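Local coordinates for protein ATP-dependent RNA helicase HrpB (Escherichia coli, PDB 6EUD) that hydrolyses ATP to ADP and phosphate as a bacterial DEAH/RHA-type helicase that binds single-stranded RNA, at residues 223-226 with 227-231; 640-643 with 644-648; 699-702 with 703-707. One frame throughout, in Å; residues are numbered along the deposited sequence.

Contact 1 (223-226 with 227-231); sequences PGVG and EIQRV
Glu227 folds back over Gly224 and Pro223, showing how a helix can open with an acidic side chain turned back toward the N-cap residue. The polar contacts centre on this carboxylate. Gly224 is the N-cap, and its N lies 2.9 Å from OE1 of Glu227. A bend at chi2 (80°) returns the carboxylate to that amide, where negative charge near the start of a helix is probably favourable. OE2 of Glu227 meets NH2 of Arg230 at the guanidinium edge, a salt bridge of 3.6 Å. One face of that guanidinium lies over Gly226 O, 3.3 Å from CZ of Arg230. Apolar contact is lighter: the Pro223 ring crosses the Glu227 chain at about a right angle, CD to CG 3.8 Å. Backbone bonds then start the helix, with Ile228 N donating to Gly224 O at 2.9 Å and Arg230 N to Gly226 O at 3.0 Å. An alanine in place of Glu227 would probably cost Arg230 and Arg297 the carboxylate they share and leave the Pro223 ring less covered. Arg297, on strand 287-302, binds OE1 in a second salt bridge, while Ile228 packs on Leu273 of strand 269-274 and Arg230 touches Asp200 of helix 199-213.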
loop_
_atom_site.group_PDB
_atom_site.type_symbol
_atom_site.label_atom_id
_atom_site.label_comp_id
_atom_site.label_asym_id
_atom_site.label_seq_id
_atom_site.Cartn_x
_atom_site.Cartn_y
_atom_site.Cartn_z
ATOM N N PRO A 223 10.151 -20.736 4.381
ATOM C CA PRO A 223 9.210 -19.769 3.787
ATOM C C PRO A 223 8.007 -20.399 3.062
ATOM O O PRO A 223 6.916 -19.831 3.105
ATOM C CB PRO A 223 10.079 -19.007 2.778
ATOM C CG PRO A 223 11.520 -19.273 3.200
ATOM C CD PRO A 223 11.487 -20.655 3.758
ATOM N N GLY A 224 8.205 -21.527 2.389
ATOM C CA GLY A 224 7.120 -22.159 1.671
ATOM C C GLY A 224 7.373 -23.595 1.259
ATOM O O GLY A 224 8.440 -24.161 1.525
ATOM N N VAL A 225 6.381 -24.174 0.585
ATOM C CA VAL A 225 6.403 -25.569 0.182
ATOM C C VAL A 225 7.623 -25.953 -0.643
ATOM O O VAL A 225 8.272 -26.980 -0.392
ATOM C CB VAL A 225 5.143 -25.911 -0.609
ATOM C CG1 VAL A 225 5.179 -27.383 -1.090
ATOM C CG2 VAL A 225 3.915 -25.664 0.256
ATOM N N GLY A 226 7.954 -25.134 -1.623
ATOM C CA GLY A 226 9.147 -25.397 -2.416
ATOM C C GLY A 226 10.398 -25.538 -1.565
ATOM O O GLY A 226 11.178 -26.462 -1.790
ATOM N N GLU A 227 10.584 -24.644 -0.583
ATOM C CA GLU A 227 11.770 -24.696 0.274
ATOM C C GLU A 227 11.710 -25.915 1.170
ATOM O O GLU A 227 12.729 -26.573 1.391
ATOM C CB GLU A 227 11.922 -23.432 1.124
ATOM C CG GLU A 227 12.307 -22.188 0.354
ATOM C CD GLU A 227 11.129 -21.524 -0.347
ATOM O OE1 GLU A 227 9.977 -21.688 0.124
ATOM O OE2 GLU A 227 11.366 -20.818 -1.355
ATOM N N ILE A 228 10.520 -26.226 1.674
ATOM C CA ILE A 228 10.326 -27.461 2.421
ATOM C C ILE A 228 10.792 -28.691 1.630
ATOM O O ILE A 228 11.486 -29.557 2.170
ATOM C CB ILE A 228 8.859 -27.650 2.816
ATOM C CG1 ILE A 228 8.459 -26.575 3.826
ATOM C CG2 ILE A 228 8.628 -29.068 3.380
ATOM C CD1 ILE A 228 7.054 -26.716 4.353
ATOM N N GLN A 229 10.425 -28.771 0.353
ATOM C CA GLN A 229 10.788 -29.931 -0.463
ATOM C C GLN A 229 12.293 -30.002 -0.688
ATOM O O GLN A 229 12.917 -31.063 -0.521
ATOM C CB GLN A 229 10.065 -29.885 -1.802
ATOM C CG GLN A 229 8.569 -29.871 -1.690
ATOM C CD GLN A 229 7.891 -29.844 -3.045
ATOM O OE1 GLN A 229 8.553 -29.735 -4.075
ATOM N NE2 GLN A 229 6.564 -29.953 -3.051
ATOM N N ARG A 230 12.889 -28.869 -1.049
ATOM C CA ARG A 230 14.313 -28.849 -1.372
ATOM C C ARG A 230 15.205 -29.111 -0.156
ATOM O O ARG A 230 16.206 -29.837 -0.276
ATOM C CB ARG A 230 14.689 -27.522 -2.045
ATOM C CG ARG A 230 14.212 -27.452 -3.493
ATOM C CD ARG A 230 14.678 -26.195 -4.205
ATOM N NE ARG A 230 14.020 -25.009 -3.670
ATOM C CZ ARG A 230 12.815 -24.595 -4.038
ATOM N NH1 ARG A 230 12.120 -25.275 -4.936
ATOM N NH2 ARG A 230 12.306 -23.497 -3.503
ATOM N N VAL A 231 14.853 -28.535 0.999
ATOM C CA VAL A 231 15.647 -28.749 2.194
ATOM C C VAL A 231 15.492 -30.204 2.619
ATOM O O VAL A 231 16.451 -30.839 3.084
ATOM C CB VAL A 231 15.236 -27.812 3.353
ATOM C CG1 VAL A 231 15.822 -28.305 4.670
ATOM C CG2 VAL A 231 15.649 -26.380 3.064
#

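Contact 2 (640-643 with 644-648); sequences LLCA and AKWLP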
loop_
_atom_site.group_PDB
_atom_site.type_symbol
_atom_site.label_atom_id
_atom_site.label_comp_id
_atom_site.label_asym_id
_atom_site.label_seq_id
_atom_site.Cartn_x
_atom_site.Cartn_y
_atom_site.Cartn_z
ATOM N N LEU A 640 8.628 33.361 -5.040
ATOM C CA LEU A 640 7.539 32.441 -4.691
ATOM C C LEU A 640 8.046 31.255 -3.857
ATOM O O LEU A 640 7.394 30.833 -2.899
ATOM C CB LEU A 640 6.830 31.948 -5.954
ATOM C CG LEU A 640 5.961 33.052 -6.566
ATOM C CD1 LEU A 640 5.412 32.642 -7.947
ATOM C CD2 LEU A 640 4.835 33.421 -5.585
ATOM N N LEU A 641 9.222 30.744 -4.210
ATOM C CA LEU A 641 9.837 29.668 -3.459
ATOM C C LEU A 641 10.132 30.139 -2.043
ATOM O O LEU A 641 9.835 29.413 -1.086
ATOM C CB LEU A 641 11.132 29.181 -4.112
ATOM C CG LEU A 641 11.046 28.376 -5.404
ATOM C CD1 LEU A 641 12.456 28.004 -5.899
ATOM C CD2 LEU A 641 10.176 27.139 -5.212
ATOM N N CYS A 642 10.717 31.341 -1.912
ATOM C CA CYS A 642 11.105 31.868 -0.594
ATOM C C CYS A 642 9.903 32.205 0.278
ATOM O O CYS A 642 9.919 31.914 1.466
ATOM C CB CYS A 642 12.003 33.096 -0.746
ATOM S SG CYS A 642 13.613 32.617 -1.410
ATOM N N ALA A 643 8.866 32.798 -0.310
ATOM C CA ALA A 643 7.604 33.055 0.404
ATOM C C ALA A 643 7.047 31.796 1.051
ATOM O O ALA A 643 6.541 31.847 2.172
ATOM C CB ALA A 643 6.556 33.650 -0.543
ATOM N N ALA A 644 7.136 30.664 0.347
ATOM C CA ALA A 644 6.582 29.423 0.884
ATOM C C ALA A 644 7.399 28.946 2.091
ATOM O O ALA A 644 6.864 28.266 2.969
ATOM C CB ALA A 644 6.519 28.343 -0.188
ATOM N N LYS A 645 8.684 29.309 2.137
ATOM C CA LYS A 645 9.517 29.000 3.305
ATOM C C LYS A 645 9.292 29.987 4.447
ATOM O O LYS A 645 9.140 29.594 5.584
ATOM C CB LYS A 645 11.000 29.013 2.941
ATOM C CG LYS A 645 11.420 27.936 1.997
ATOM C CD LYS A 645 12.932 27.914 1.841
ATOM C CE LYS A 645 13.498 29.261 1.423
ATOM N NZ LYS A 645 14.975 29.167 1.279
ATOM N N TRP A 646 9.289 31.276 4.132
ATOM C CA TRP A 646 9.338 32.308 5.164
ATOM C C TRP A 646 7.948 32.763 5.602
ATOM O O TRP A 646 7.784 33.238 6.724
ATOM C CB TRP A 646 10.135 33.519 4.670
ATOM C CG TRP A 646 11.495 33.174 4.176
ATOM C CD1 TRP A 646 12.261 32.100 4.546
ATOM C CD2 TRP A 646 12.255 33.898 3.197
ATOM N NE1 TRP A 646 13.451 32.122 3.858
ATOM C CE2 TRP A 646 13.473 33.209 3.030
ATOM C CE3 TRP A 646 12.021 35.052 2.453
ATOM C CZ2 TRP A 646 14.450 33.644 2.141
ATOM C CZ3 TRP A 646 13.005 35.488 1.569
ATOM C CH2 TRP A 646 14.197 34.779 1.420
ATOM N N LEU A 647 6.969 32.631 4.703
ATOM C CA LEU A 647 5.579 32.981 4.991
ATOM C C LEU A 647 4.657 31.785 4.726
ATOM O O LEU A 647 3.740 31.873 3.902
ATOM C CB LEU A 647 5.140 34.198 4.163
ATOM C CG LEU A 647 5.978 35.483 4.334
ATOM C CD1 LEU A 647 5.468 36.636 3.481
ATOM C CD2 LEU A 647 6.028 35.910 5.776
ATOM N N PRO A 648 4.894 30.662 5.431
ATOM C CA PRO A 648 4.190 29.411 5.108
ATOM C C PRO A 648 2.736 29.419 5.591
ATOM O O PRO A 648 1.999 28.500 5.274
ATOM C CB PRO A 648 4.986 28.361 5.880
ATOM C CG PRO A 648 5.401 29.129 7.154
ATOM C CD PRO A 648 5.722 30.529 6.648
#
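Cys642 and Trp646 form a Cys sulfur-aromatic contact, one turn apart at the C-terminal end of helix 631-646. The thiol does not act alone. CB of Cys642 sits almost squarely over the six-membered ring of Trp646, 3.5 Å from its centroid and 14° off the normal, a CH-pi contact. SG approaches the same ring more obliquely and comes within 3.6 Å of CH2. On that same face, displaced toward the rim, lies the carbonyl oxygen of Cys642, 3.4 Å from CG of Trp646. The indole is thus laid back along the preceding turn, its CG beside its own backbone N (chi1 -54°). That same carbonyl oxygen accepts a bond from Trp646 N at 2.8 Å, so one residue supplies both the backbone anchor and the surface on which the ring rests. The helix closes with Leu647 N donating to Ala643 O at 2.7 Å, after which Leu647 leaves helical geometry and Pro648 follows. Trp646 also touches Pro728, and its carbonyl oxygen accepts a hydrogen bond from Arg750. On the buried side, Leu640 and Ala643 pack on Leu702 of helix 696-705, which lies against this helix.

Contact 3 (699-702 with 703-707); sequences QQRL and DSELP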
loop_
_atom_site.group_PDB
_atom_site.type_symbol
_atom_site.label_atom_id
_atom_site.label_comp_id
_atom_site.label_asym_id
_atom_site.label_seq_id
_atom_site.Cartn_x
_atom_site.Cartn_y
_atom_site.Cartn_z
ATOM N N GLN A 699 -0.751 38.982 -4.439
ATOM C CA GLN A 699 0.159 39.762 -5.265
ATOM C C GLN A 699 0.660 40.962 -4.460
ATOM O O GLN A 699 1.856 41.273 -4.476
ATOM C CB GLN A 699 -0.522 40.218 -6.556
ATOM C CG GLN A 699 -0.806 39.087 -7.541
ATOM C CD GLN A 699 -1.598 39.544 -8.756
ATOM O OE1 GLN A 699 -1.989 40.712 -8.857
ATOM N NE2 GLN A 699 -1.848 38.623 -9.680
ATOM N N GLN A 700 -0.263 41.625 -3.760
ATOM C CA GLN A 700 0.075 42.767 -2.910
ATOM C C GLN A 700 0.972 42.324 -1.768
ATOM O O GLN A 700 1.957 42.992 -1.460
ATOM C CB GLN A 700 -1.181 43.434 -2.337
ATOM C CG GLN A 700 -2.125 43.966 -3.375
ATOM C CD GLN A 700 -1.471 44.970 -4.292
ATOM O OE1 GLN A 700 -1.510 44.822 -5.512
ATOM N NE2 GLN A 700 -0.878 46.013 -3.711
ATOM N N ARG A 701 0.620 41.197 -1.148
ATOM C CA ARG A 701 1.426 40.606 -0.078
ATOM C C ARG A 701 2.858 40.291 -0.556
ATOM O O ARG A 701 3.834 40.670 0.092
ATOM C CB ARG A 701 0.751 39.345 0.461
ATOM C CG ARG A 701 1.241 38.905 1.830
ATOM C CD ARG A 701 0.429 37.734 2.360
ATOM N NE ARG A 701 -1.018 37.974 2.320
ATOM C CZ ARG A 701 -1.692 38.657 3.246
ATOM N NH1 ARG A 701 -1.056 39.190 4.282
ATOM N NH2 ARG A 701 -3.005 38.819 3.131
ATOM N N LEU A 702 2.989 39.618 -1.695
ATOM C CA LEU A 702 4.314 39.321 -2.219
ATOM C C LEU A 702 5.091 40.608 -2.578
ATOM O O LEU A 702 6.287 40.726 -2.282
ATOM C CB LEU A 702 4.220 38.407 -3.439
ATOM C CG LEU A 702 5.573 37.842 -3.874
ATOM C CD1 LEU A 702 6.108 36.869 -2.816
ATOM C CD2 LEU A 702 5.473 37.167 -5.219
ATOM N N ASP A 703 4.429 41.580 -3.192
ATOM C CA ASP A 703 5.122 42.835 -3.538
ATOM C C ASP A 703 5.607 43.579 -2.300
ATOM O O ASP A 703 6.586 44.316 -2.336
ATOM C CB ASP A 703 4.222 43.762 -4.358
ATOM C CG ASP A 703 4.142 43.357 -5.821
ATOM O OD1 ASP A 703 4.928 42.481 -6.243
ATOM O OD2 ASP A 703 3.304 43.930 -6.556
ATOM N N SER A 704 4.914 43.372 -1.197
ATOM C CA SER A 704 5.231 44.070 0.038
ATOM C C SER A 704 6.188 43.291 0.960
ATOM O O SER A 704 7.097 43.878 1.559
ATOM C CB SER A 704 3.941 44.390 0.798
ATOM O OG SER A 704 4.275 44.898 2.071
ATOM N N GLU A 705 5.977 41.981 1.079
ATOM C CA GLU A 705 6.736 41.182 2.030
ATOM C C GLU A 705 8.022 40.628 1.439
ATOM O O GLU A 705 8.990 40.413 2.166
ATOM C CB GLU A 705 5.882 40.038 2.570
ATOM C CG GLU A 705 4.700 40.500 3.396
ATOM C CD GLU A 705 5.092 41.538 4.446
ATOM O OE1 GLU A 705 6.170 41.397 5.067
ATOM O OE2 GLU A 705 4.315 42.497 4.655
ATOM N N LEU A 706 8.024 40.390 0.128
ATOM C CA LEU A 706 9.241 39.994 -0.578
ATOM C C LEU A 706 9.432 40.900 -1.782
ATOM O O LEU A 706 9.342 40.451 -2.920
ATOM C CB LEU A 706 9.189 38.533 -1.027
ATOM C CG LEU A 706 9.357 37.434 0.033
ATOM C CD1 LEU A 706 8.074 37.228 0.866
ATOM C CD2 LEU A 706 9.761 36.120 -0.642
ATOM N N PRO A 707 9.707 42.182 -1.518
ATOM C CA PRO A 707 9.760 43.216 -2.555
ATOM C C PRO A 707 10.938 43.025 -3.503
ATOM O O PRO A 707 11.983 42.508 -3.073
ATOM C CB PRO A 707 9.928 44.508 -1.744
ATOM C CG PRO A 707 10.714 44.060 -0.522
ATOM C CD PRO A 707 10.164 42.684 -0.199
#
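Asp703 presents one face of its carboxylate to the carbonyl oxygen of Gln699, which lies 3.4 Å from CG of Asp703, with OD1 and OD2 each 3.7 Å away. This is the C-terminal turn of helix 696-705, in the C-terminal region of HrpB, far from the helicase core. Two acceptors facing each other gain little directly; the backbone bond from Asp703 N to Gln699 O, 2.9 Å, brings them together, and a salt bridge from OD2 to Arg691 answers the charge. The other flat pair is Arg701 and Glu705, whose guanidinium and carboxylate planes are 28° apart. An Arg and a Glu one turn apart often suggest an ion pair, but here NH1 of Arg701 and OE2 of Glu705 are 6.3 Å apart, and the side chains touch lower down, CG to CG at 4.1 Å. Arg701 packs on Tyr650 instead, and OE1 of Glu705 accepts a hydrogen bond from the Gln748 amide.

Glu705 N donates to Arg701 O at 2.7 Å, and Leu706 then leaves helical geometry. Pro707, with no N-H, cannot continue the bonding pattern. The apolar side of this last turn is made by Leu702 and Leu706, whose side chains cross at a slant. Leu702 carries its CG anti to the backbone N (chi1 -169°), which directs the branch onward to the next turn and also sets it against Leu636 and Arg639 of helix 631-646. CD1 of Leu702 meets CB of Leu706 at 3.9 Å, while Leu706 N closes the turn on Leu702 O at 3.0 Å.

How the contacts relate
The three contacts follow one another along the chain, but only contacts 2 and 3 are neighbours in space. Contact 1 opens helix 225-236 in the conserved helicase C-terminal domain; its centre lies about 57 Å from that of contact 2 and about 68 Å from that of contact 3, across the chain's centre. Contacts 2 and 3 have centres about 11 Å apart and close helices 631-646 and 696-705, each helix followed directly by a leucine and a proline. Those two ends pack together: CD2 of Leu706 reaches Ala643 N at 3.5 Å, and CD1 of Leu647 meets CB of Glu705 at 3.5 Å. One contact thus belongs to the ATPase core, two to a remote C-terminal helix pair.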